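Local coordinates for biofilm-associated surface protein (PDB 7C7U) that is a calcium-binding, cell wall-anchored surface protein of Staphylococcus aureus that takes part in biofilm formation, probably switching toward amyloid-like assembly under the control of calcium, at residues Ser334-Leu339 with Gly394-Tyr399; Glu348-Arg353 with Val425-Ser430; Glu354-Lys359 with Tyr390-Leu395. All coordinates share one frame; numbering follows the deposited sequence.

Interaction 1 (Ser334-Leu339 with Gly394-Tyr399); sequences SVNNIL and GLLDRY. With CA (calcium ion), chain D.
Asn336 carries the polar side of this buried contact. Its OD1 accepts the backbone N-H of Leu396 at 2.8 Å, almost straight at 171°, with the donor lying above the plane of the amide carbonyl. Leu396 is the N-cap residue of helix 397-404, and its N-H is thus tied to the loop that follows strand 323-331. The other end of the same amide meets an aromatic ring: Asn336 ND2 sits 3.3 Å above the plane of the Tyr399 ring, over its centre, with the amide turned 76° from the ring. Tyr399 CG stands anti to its own N (chi1 -176°), which brings the ring back from the first helical turn over the amide. On the loop's side, an ST turn in which Asn336 N donates to Ser334 OG at 3.2 Å steadies the backbone that bears the amide.

Apolar contacts lie beside this polar group. The two methyl branches of Leu396 divide the work: CD1 meets Val335 CG2 at 3.7 Å, and CD2 meets Leu339 CD2 at 3.7 Å. Leu387 of strand 381-388 touches both Leu339 and Leu396.

The carbonyl of the anchored peptide, Leu395 O, binds a calcium ion at 2.3 Å, beside Asp389, Asp391, Asp393, Glu400 and a water. The metal thus takes the oxygen of one peptide and Asn336 its N-H, which would be expected to polarise the group.

Interaction 2 (Glu348-Arg353 with Val425-Ser430); sequences EGNLIR and VNYKTS. With CA (calcium ion), chain G.
The amides of Asn350 and Asn426 and the ring of Tyr427 are the flat groups that meet here. The two amide planes stand 82° apart, close to perpendicular, whereas the Asn350 amide lies only 29° from the plane of the Tyr427 ring. Asn350 OD1 approaches that ring obliquely, 3.4 Å from Tyr427 CE2, while Asn350 ND2 reaches the hydroxyl at the ring's far end.

The contact joins a surface loop to the last turn of helix 420-427, the helix leaving the EF-hand-like, aspartate-rich calcium loop of Asp412, Asp414, Asp416, Lys418 and Glu423. Three hydrogen bonds fasten the two. Asn426 ND2 supplies two of them, both near its amide plane: one to Glu348 O, met in the carbonyl plane, and one to Asn350 OD1 at 2.9 Å, where the donor stands well above the acceptor's carbonyl plane. The third runs from Asn350 ND2 to Tyr427 OH at 3.0 Å, close to the plane of the Asn350 amide. Asn350 thus accepts from one helix residue and donates to the next, and these two bonds fix which way round its amide lies. Asn426 CG swings to the side of the carbonyl carbon (chi1 -163°), which carries the amide out from the helix toward the loop.

Asp422 of the same helix accepts from Leu351 N and touches both Asn350 and Tyr427, so the helix grips the loop at more than its end. Beyond the helix, Ser430 O binds a calcium ion at 2.4 Å together with Asp414, Asp416, Glu423, Val433 and Glu509. A water donates to Asn426 OD1 at 3.1 Å and, weakly, to Glu348 O.

Interaction 3 (Glu354-Lys359 with Tyr390-Leu395); sequences ETTKQK and YDKDGL. With CA (calcium ion), chain D; CA (calcium ion), chain E.
Gln358 makes the clear polar bond of this contact: its NE2 donates to Tyr390 O at 2.8 Å, in the carbonyl plane and on a lone pair, although the oxygen is tilted 20° from the amide plane of Gln358. With its first torsion trans (chi1 -168°) and the chain extended beyond CG, the side chain reaches the Tyr390 carbonyl. NE2 also lies over one face of the Tyr390 ring, though no nearer than 4.5 Å to its CG. Aliphatic groups continue the contact, with Thr356 CG2 3.7 Å from Lys392 CB as the two side chains run past each other in opposite directions, and Lys392 CG resting against the stem of Gln358. The modelled position of the Lys392 ammonium group near the Thr356 backbone is doubtful. The hydroxyl of Thr356 is engaged by Leu339 O, outside the contact.

Residues 390-395 belong to an EF-hand-like DxDxDG calcium loop, whose acidic side chains turn away from the 354-359 loop and inward to the metals. Each of two aspartates bridges a pair of calcium ions: Asp391 binds one through OD1 at 2.4 Å and the other through OD2 at 2.5 Å, and Asp393 divides its carboxylate in the same way. Asp389, Glu400, Leu395 O and a water complete the first site; Glu400, Asp407, Asn410 and Asp420 complete the second.

Behind this shell, Asp393 OD1 also accepts Leu395 N at 2.9 Å, an Asx turn that sets the path of the calcium loop. Farther out, backbone hydrogen bonds join Gln358 to Asp389 and Lys357 to Leu339.

How the interactions relate
The three contacts draw on one long connection, between strands 323-331 and 359-369, whose successive pieces 334-339, 348-353 and 354-359 meet the calcium-binding region that follows strand 381-388. Interactions 1 and 3 have centres 9 Å apart and share Gly394, Leu395 and a calcium ion, while the centre of interaction 2 lies about 13 to 14 Å from those of the other two, on the next helix, 420-427. The Arg353 guanidinium hydrogen-bonds to Asp391 O and probably to Lys392 O, and Leu351 packs on Gly394. In this way the connection spans two consecutive calcium loops and their helices, consistent with calcium binding ordering the junction between the N-terminal and C-terminal beta-rich parts.

Interaction 1 (Ser334-Leu339 with Gly394-Tyr399)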
loop_
_atom_site.group_PDB
_atom_site.type_symbol
_atom_site.label_atom_id
_atom_site.label_comp_id
_atom_site.label_asym_id
_atom_site.label_seq_id
_atom_site.Cartn_x
_atom_site.Cartn_y
_atom_site.Cartn_z
ATOM N N SER A 334 0.448 -9.906 -13.247
ATOM C CA SER A 334 0.283 -9.266 -11.946
ATOM C C SER A 334 1.100 -7.984 -11.832
ATOM O O SER A 334 2.252 -7.917 -12.270
ATOM C CB SER A 334 0.690 -10.220 -10.823
ATOM O OG SER A 334 0.649 -9.549 -9.568
ATOM N N VAL A 335 0.504 -6.973 -11.194
ATOM C CA VAL A 335 1.186 -5.699 -10.970
ATOM C C VAL A 335 2.440 -5.890 -10.125
ATOM O O VAL A 335 3.362 -5.068 -10.182
ATOM C CB VAL A 335 0.221 -4.676 -10.328
ATOM C CG1 VAL A 335 -0.004 -4.962 -8.861
ATOM C CG2 VAL A 335 0.727 -3.217 -10.558
ATOM N N ASN A 336 2.505 -6.974 -9.352
ATOM C CA ASN A 336 3.671 -7.264 -8.528
ATOM C C ASN A 336 4.882 -7.684 -9.353
ATOM O O ASN A 336 5.977 -7.803 -8.792
ATOM C CB ASN A 336 3.319 -8.357 -7.501
ATOM C CG ASN A 336 2.397 -7.851 -6.410
ATOM O OD1 ASN A 336 2.531 -6.712 -5.967
ATOM N ND2 ASN A 336 1.451 -8.687 -5.975
ATOM N N ASN A 337 4.715 -7.919 -10.655
ATOM C CA ASN A 337 5.812 -8.311 -11.532
ATOM C C ASN A 337 6.617 -7.134 -12.073
ATOM O O ASN A 337 7.608 -7.358 -12.773
ATOM C CB ASN A 337 5.280 -9.109 -12.728
ATOM C CG ASN A 337 4.720 -10.454 -12.331
ATOM O OD1 ASN A 337 3.592 -10.799 -12.678
ATOM N ND2 ASN A 337 5.502 -11.213 -11.580
ATOM N N ILE A 338 6.228 -5.894 -11.786
ATOM C CA ILE A 338 6.907 -4.764 -12.423
ATOM C C ILE A 338 8.187 -4.409 -11.681
ATOM O O ILE A 338 9.263 -4.314 -12.280
ATOM C CB ILE A 338 5.968 -3.546 -12.519
ATOM C CG1 ILE A 338 4.704 -3.885 -13.310
ATOM C CG2 ILE A 338 6.725 -2.373 -13.143
ATOM C CD1 ILE A 338 3.580 -2.824 -13.178
ATOM N N LEU A 339 8.099 -4.205 -10.365
ATOM C CA LEU A 339 9.301 -3.906 -9.609
ATOM C C LEU A 339 10.206 -5.120 -9.466
ATOM O O LEU A 339 11.403 -4.959 -9.203
ATOM C CB LEU A 339 8.956 -3.342 -8.232
ATOM C CG LEU A 339 8.704 -1.827 -8.117
ATOM C CD1 LEU A 339 7.666 -1.295 -9.106
ATOM C CD2 LEU A 339 8.329 -1.494 -6.675
ATOM N N GLY A 394 8.421 -8.424 -2.780
ATOM C CA GLY A 394 7.781 -8.714 -4.042
ATOM C C GLY A 394 6.333 -8.280 -4.159
ATOM O O GLY A 394 5.795 -8.292 -5.268
ATOM N N LEU A 395 5.679 -7.915 -3.060
ATOM C CA LEU A 395 4.290 -7.456 -3.078
ATOM C C LEU A 395 4.246 -5.946 -2.883
ATOM O O LEU A 395 4.659 -5.453 -1.827
ATOM C CB LEU A 395 3.479 -8.117 -1.969
ATOM C CG LEU A 395 3.412 -9.640 -1.941
ATOM C CD1 LEU A 395 2.465 -10.080 -0.810
ATOM C CD2 LEU A 395 2.961 -10.205 -3.271
ATOM N N LEU A 396 3.679 -5.225 -3.859
ATOM C CA LEU A 396 3.598 -3.771 -3.748
ATOM C C LEU A 396 2.913 -3.372 -2.449
ATOM O O LEU A 396 2.023 -4.072 -1.962
ATOM C CB LEU A 396 2.825 -3.174 -4.933
ATOM C CG LEU A 396 3.479 -3.298 -6.310
ATOM C CD1 LEU A 396 2.608 -2.669 -7.410
ATOM C CD2 LEU A 396 4.870 -2.647 -6.275
ATOM N N ASP A 397 3.328 -2.228 -1.894
ATOM C CA ASP A 397 2.657 -1.635 -0.740
ATOM C C ASP A 397 1.145 -1.702 -0.870
ATOM O O ASP A 397 0.450 -2.237 0.006
ATOM C CB ASP A 397 3.058 -0.168 -0.579
ATOM C CG ASP A 397 4.429 0.021 0.025
ATOM O OD1 ASP A 397 5.296 -0.849 -0.143
ATOM O OD2 ASP A 397 4.642 1.082 0.647
ATOM N N ARG A 398 0.616 -1.148 -1.966
ATOM C CA ARG A 398 -0.836 -1.066 -2.093
ATOM C C ARG A 398 -1.460 -2.437 -2.289
ATOM O O ARG A 398 -2.598 -2.655 -1.871
ATOM C CB ARG A 398 -1.230 -0.124 -3.233
ATOM C CG ARG A 398 -1.043 -0.672 -4.618
ATOM C CD ARG A 398 -1.253 0.445 -5.632
ATOM N NE ARG A 398 -0.163 1.407 -5.578
ATOM C CZ ARG A 398 -0.229 2.657 -6.027
ATOM N NH1 ARG A 398 -1.344 3.138 -6.576
ATOM N NH2 ARG A 398 0.830 3.430 -5.916
ATOM N N TYR A 399 -0.743 -3.374 -2.913
ATOM C CA TYR A 399 -1.249 -4.741 -2.974
ATOM C C TYR A 399 -1.361 -5.342 -1.581
ATOM O O TYR A 399 -2.378 -5.963 -1.252
ATOM C CB TYR A 399 -0.359 -5.604 -3.865
ATOM C CG TYR A 399 -0.862 -7.016 -4.065
ATOM C CD1 TYR A 399 -0.562 -8.027 -3.143
ATOM C CD2 TYR A 399 -1.624 -7.347 -5.178
ATOM C CE1 TYR A 399 -1.002 -9.313 -3.328
ATOM C CE2 TYR A 399 -2.086 -8.651 -5.362
ATOM C CZ TYR A 399 -1.763 -9.626 -4.439
ATOM O OH TYR A 399 -2.206 -10.928 -4.598
HETATM CA CA CA D . 6.043 -5.482 0.034
HETATM O O HOH W 1 5.459 -3.172 0.990
#

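Interaction 2 (Glu348-Arg353 with Val425-Ser430)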
loop_
_atom_site.group_PDB
_atom_site.type_symbol
_atom_site.label_atom_id
_atom_site.label_comp_id
_atom_site.label_asym_id
_atom_site.label_seq_id
_atom_site.Cartn_x
_atom_site.Cartn_y
_atom_site.Cartn_z
ATOM N N GLU A 348 15.060 -22.824 -4.448
ATOM C CA GLU A 348 13.676 -23.156 -4.124
ATOM C C GLU A 348 12.661 -22.199 -4.750
ATOM O O GLU A 348 11.497 -22.207 -4.325
ATOM C CB GLU A 348 13.479 -23.169 -2.607
ATOM C CG GLU A 348 14.569 -23.878 -1.845
ATOM C CD GLU A 348 14.888 -23.159 -0.561
ATOM O OE1 GLU A 348 15.818 -23.584 0.152
ATOM O OE2 GLU A 348 14.204 -22.156 -0.274
ATOM N N GLY A 349 13.061 -21.408 -5.747
ATOM C CA GLY A 349 12.139 -20.496 -6.400
ATOM C C GLY A 349 11.719 -19.296 -5.582
ATOM O O GLY A 349 10.725 -18.647 -5.921
ATOM N N ASN A 350 12.438 -18.978 -4.509
ATOM C CA ASN A 350 12.096 -17.830 -3.682
ATOM C C ASN A 350 12.846 -16.577 -4.122
ATOM O O ASN A 350 14.007 -16.638 -4.539
ATOM C CB ASN A 350 12.378 -18.130 -2.212
ATOM C CG ASN A 350 11.414 -19.132 -1.650
ATOM O OD1 ASN A 350 10.238 -19.137 -2.016
ATOM N ND2 ASN A 350 11.900 -20.005 -0.766
ATOM N N LEU A 351 12.158 -15.440 -4.040
ATOM C CA LEU A 351 12.739 -14.170 -4.442
ATOM C C LEU A 351 13.979 -13.825 -3.621
ATOM O O LEU A 351 13.958 -13.844 -2.386
ATOM C CB LEU A 351 11.687 -13.064 -4.305
ATOM C CG LEU A 351 12.240 -11.644 -4.269
ATOM C CD1 LEU A 351 12.753 -11.282 -5.644
ATOM C CD2 LEU A 351 11.144 -10.671 -3.793
ATOM N N ILE A 352 15.062 -13.493 -4.318
ATOM C CA ILE A 352 16.227 -12.897 -3.671
ATOM C C ILE A 352 15.948 -11.403 -3.538
ATOM O O ILE A 352 16.017 -10.660 -4.520
ATOM C CB ILE A 352 17.515 -13.167 -4.457
ATOM C CG1 ILE A 352 17.770 -14.681 -4.534
ATOM C CG2 ILE A 352 18.713 -12.423 -3.830
ATOM C CD1 ILE A 352 18.851 -15.078 -5.553
ATOM N N ARG A 353 15.646 -10.966 -2.311
ATOM C CA ARG A 353 15.095 -9.633 -2.068
ATOM C C ARG A 353 16.033 -8.528 -2.546
ATOM O O ARG A 353 15.579 -7.454 -2.970
ATOM C CB ARG A 353 14.818 -9.504 -0.573
ATOM C CG ARG A 353 13.837 -10.560 -0.067
ATOM C CD ARG A 353 13.491 -10.372 1.394
ATOM N NE ARG A 353 13.296 -8.988 1.782
ATOM C CZ ARG A 353 14.067 -8.338 2.646
ATOM N NH1 ARG A 353 15.099 -8.936 3.217
ATOM N NH2 ARG A 353 13.790 -7.084 2.958
ATOM N N VAL A 425 2.872 -16.460 -3.674
ATOM C CA VAL A 425 3.173 -16.888 -5.037
ATOM C C VAL A 425 3.755 -18.295 -5.089
ATOM O O VAL A 425 3.365 -19.105 -5.930
ATOM C CB VAL A 425 4.131 -15.873 -5.701
ATOM C CG1 VAL A 425 4.556 -16.366 -7.067
ATOM C CG2 VAL A 425 3.442 -14.522 -5.820
ATOM N N ASN A 426 4.712 -18.601 -4.216
ATOM C CA ASN A 426 5.450 -19.855 -4.363
ATOM C C ASN A 426 4.811 -20.965 -3.534
ATOM O O ASN A 426 4.405 -21.995 -4.081
ATOM C CB ASN A 426 6.923 -19.656 -3.988
ATOM C CG ASN A 426 7.823 -20.784 -4.503
ATOM O OD1 ASN A 426 7.507 -21.465 -5.480
ATOM N ND2 ASN A 426 8.951 -20.973 -3.844
ATOM N N TYR A 427 4.686 -20.757 -2.224
ATOM C CA TYR A 427 4.148 -21.800 -1.360
ATOM C C TYR A 427 2.639 -21.910 -1.447
ATOM O O TYR A 427 2.088 -22.969 -1.120
ATOM C CB TYR A 427 4.543 -21.541 0.097
ATOM C CG TYR A 427 6.035 -21.591 0.326
ATOM C CD1 TYR A 427 6.669 -22.793 0.655
ATOM C CD2 TYR A 427 6.819 -20.445 0.195
ATOM C CE1 TYR A 427 8.034 -22.847 0.862
ATOM C CE2 TYR A 427 8.185 -20.490 0.402
ATOM C CZ TYR A 427 8.789 -21.689 0.739
ATOM O OH TYR A 427 10.150 -21.733 0.940
ATOM N N LYS A 428 1.973 -20.841 -1.882
ATOM C CA LYS A 428 0.516 -20.742 -1.876
ATOM C C LYS A 428 -0.025 -21.009 -0.477
ATOM O O LYS A 428 -1.011 -21.725 -0.280
ATOM C CB LYS A 428 -0.097 -21.664 -2.921
ATOM C CG LYS A 428 0.656 -21.576 -4.234
ATOM C CD LYS A 428 -0.242 -21.243 -5.403
ATOM C CE LYS A 428 0.574 -21.205 -6.688
ATOM N NZ LYS A 428 -0.277 -21.329 -7.903
ATOM N N THR A 429 0.668 -20.448 0.508
ATOM C CA THR A 429 0.260 -20.487 1.898
ATOM C C THR A 429 -0.029 -19.074 2.359
ATOM O O THR A 429 0.483 -18.096 1.800
ATOM C CB THR A 429 1.348 -21.091 2.809
ATOM O OG1 THR A 429 2.631 -20.520 2.477
ATOM C CG2 THR A 429 1.403 -22.599 2.647
ATOM N N SER A 430 -0.812 -18.982 3.411
ATOM C CA SER A 430 -1.137 -17.684 3.954
ATOM C C SER A 430 0.100 -17.008 4.544
ATOM O O SER A 430 0.823 -17.614 5.358
ATOM C CB SER A 430 -2.215 -17.791 5.000
ATOM O OG SER A 430 -2.203 -16.630 5.795
HETATM CA CA CA G . 2.772 -18.351 6.606
HETATM O O HOH W 2 9.534 -23.301 -7.001
#

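Interaction 3 (Glu354-Lys359 with Tyr390-Leu395)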
loop_
_atom_site.group_PDB
_atom_site.type_symbol
_atom_site.label_atom_id
_atom_site.label_comp_id
_atom_site.label_asym_id
_atom_site.label_seq_id
_atom_site.Cartn_x
_atom_site.Cartn_y
_atom_site.Cartn_z
ATOM N N GLU A 354 17.339 -8.782 -2.485
ATOM C CA GLU A 354 18.350 -7.862 -2.985
ATOM C C GLU A 354 18.245 -7.637 -4.486
ATOM O O GLU A 354 18.849 -6.684 -5.001
ATOM C CB GLU A 354 19.749 -8.422 -2.649
ATOM C CG GLU A 354 20.116 -8.344 -1.173
ATOM C CD GLU A 354 19.537 -9.475 -0.322
ATOM O OE1 GLU A 354 18.779 -10.331 -0.860
ATOM O OE2 GLU A 354 19.863 -9.509 0.894
ATOM N N THR A 355 17.538 -8.505 -5.213
ATOM C CA THR A 355 17.412 -8.351 -6.655
ATOM C C THR A 355 16.123 -7.649 -7.086
ATOM O O THR A 355 15.866 -7.562 -8.287
ATOM C CB THR A 355 17.501 -9.701 -7.366
ATOM O OG1 THR A 355 16.376 -10.513 -7.014
ATOM C CG2 THR A 355 18.812 -10.430 -6.989
ATOM N N THR A 356 15.295 -7.183 -6.161
ATOM C CA THR A 356 14.082 -6.476 -6.564
ATOM C C THR A 356 14.221 -4.979 -6.295
ATOM O O THR A 356 15.092 -4.535 -5.541
ATOM C CB THR A 356 12.831 -7.047 -5.870
ATOM O OG1 THR A 356 11.666 -6.601 -6.573
ATOM C CG2 THR A 356 12.709 -6.591 -4.416
ATOM N N LYS A 357 13.386 -4.188 -6.975
ATOM C CA LYS A 357 13.357 -2.748 -6.749
ATOM C C LYS A 357 12.481 -2.411 -5.547
ATOM O O LYS A 357 11.426 -3.015 -5.339
ATOM C CB LYS A 357 12.850 -2.017 -7.998
ATOM C CG LYS A 357 13.774 -2.077 -9.215
ATOM C CD LYS A 357 13.260 -1.146 -10.327
ATOM C CE LYS A 357 14.017 -1.349 -11.641
ATOM N NZ LYS A 357 13.346 -2.357 -12.518
ATOM N N GLN A 358 12.933 -1.457 -4.730
ATOM C CA GLN A 358 12.105 -0.971 -3.629
ATOM C C GLN A 358 11.103 0.098 -4.086
ATOM O O GLN A 358 10.058 0.276 -3.455
ATOM C CB GLN A 358 12.985 -0.397 -2.522
ATOM C CG GLN A 358 12.235 -0.130 -1.211
ATOM C CD GLN A 358 13.118 0.525 -0.171
ATOM O OE1 GLN A 358 14.140 1.112 -0.513
ATOM N NE2 GLN A 358 12.718 0.455 1.098
ATOM N N LYS A 359 11.406 0.853 -5.137
ATOM C CA LYS A 359 10.373 1.752 -5.644
ATOM C C LYS A 359 10.592 1.996 -7.121
ATOM O O LYS A 359 11.667 1.725 -7.671
ATOM C CB LYS A 359 10.306 3.080 -4.874
ATOM C CG LYS A 359 11.560 3.921 -4.880
ATOM C CD LYS A 359 11.325 5.227 -4.132
ATOM C CE LYS A 359 11.697 6.440 -4.994
ATOM N NZ LYS A 359 10.575 6.960 -5.868
ATOM N N TYR A 390 8.054 -1.461 -0.028
ATOM C CA TYR A 390 8.876 -0.902 1.036
ATOM C C TYR A 390 9.817 -1.948 1.630
ATOM O O TYR A 390 10.990 -1.658 1.901
ATOM C CB TYR A 390 7.980 -0.302 2.118
ATOM C CG TYR A 390 8.754 0.390 3.222
ATOM C CD1 TYR A 390 9.399 -0.342 4.222
ATOM C CD2 TYR A 390 8.856 1.779 3.253
ATOM C CE1 TYR A 390 10.115 0.296 5.223
ATOM C CE2 TYR A 390 9.569 2.425 4.248
ATOM C CZ TYR A 390 10.195 1.679 5.231
ATOM O OH TYR A 390 10.903 2.324 6.219
ATOM N N ASP A 391 9.335 -3.180 1.794
ATOM C CA ASP A 391 10.113 -4.230 2.439
ATOM C C ASP A 391 10.727 -5.224 1.458
ATOM O O ASP A 391 11.238 -6.266 1.890
ATOM C CB ASP A 391 9.231 -4.963 3.450
ATOM C CG ASP A 391 7.941 -5.482 2.843
ATOM O OD1 ASP A 391 7.882 -5.681 1.615
ATOM O OD2 ASP A 391 6.982 -5.731 3.606
ATOM N N LYS A 392 10.678 -4.942 0.159
ATOM C CA LYS A 392 11.308 -5.779 -0.865
ATOM C C LYS A 392 10.945 -7.263 -0.701
ATOM O O LYS A 392 11.802 -8.145 -0.765
ATOM C CB LYS A 392 12.835 -5.586 -0.845
ATOM C CG LYS A 392 13.294 -4.098 -0.871
ATOM C CD LYS A 392 14.822 -3.932 -0.870
ATOM C CE LYS A 392 15.510 -4.105 -2.223
ATOM N NZ LYS A 392 14.601 -4.189 -3.374
ATOM N N ASP A 393 9.658 -7.547 -0.499
ATOM C CA ASP A 393 9.191 -8.934 -0.503
ATOM C C ASP A 393 8.460 -9.317 -1.787
ATOM O O ASP A 393 7.893 -10.416 -1.864
ATOM C CB ASP A 393 8.287 -9.219 0.705
ATOM C CG ASP A 393 7.009 -8.412 0.703
ATOM O OD1 ASP A 393 6.671 -7.791 -0.327
ATOM O OD2 ASP A 393 6.324 -8.399 1.752
ATOM N N GLY A 394 8.421 -8.424 -2.780
ATOM C CA GLY A 394 7.781 -8.714 -4.042
ATOM C C GLY A 394 6.333 -8.280 -4.159
ATOM O O GLY A 394 5.795 -8.292 -5.268
ATOM N N LEU A 395 5.679 -7.915 -3.060
ATOM C CA LEU A 395 4.290 -7.456 -3.078
ATOM C C LEU A 395 4.246 -5.946 -2.883
ATOM O O LEU A 395 4.659 -5.453 -1.827
ATOM C CB LEU A 395 3.479 -8.117 -1.969
ATOM C CG LEU A 395 3.412 -9.640 -1.941
ATOM C CD1 LEU A 395 2.465 -10.080 -0.810
ATOM C CD2 LEU A 395 2.961 -10.205 -3.271
HETATM CA CA CA D . 6.043 -5.482 0.034
HETATM CA CA CA E . 5.270 -7.592 3.418
HETATM O O HOH W 1 5.459 -3.172 0.990
#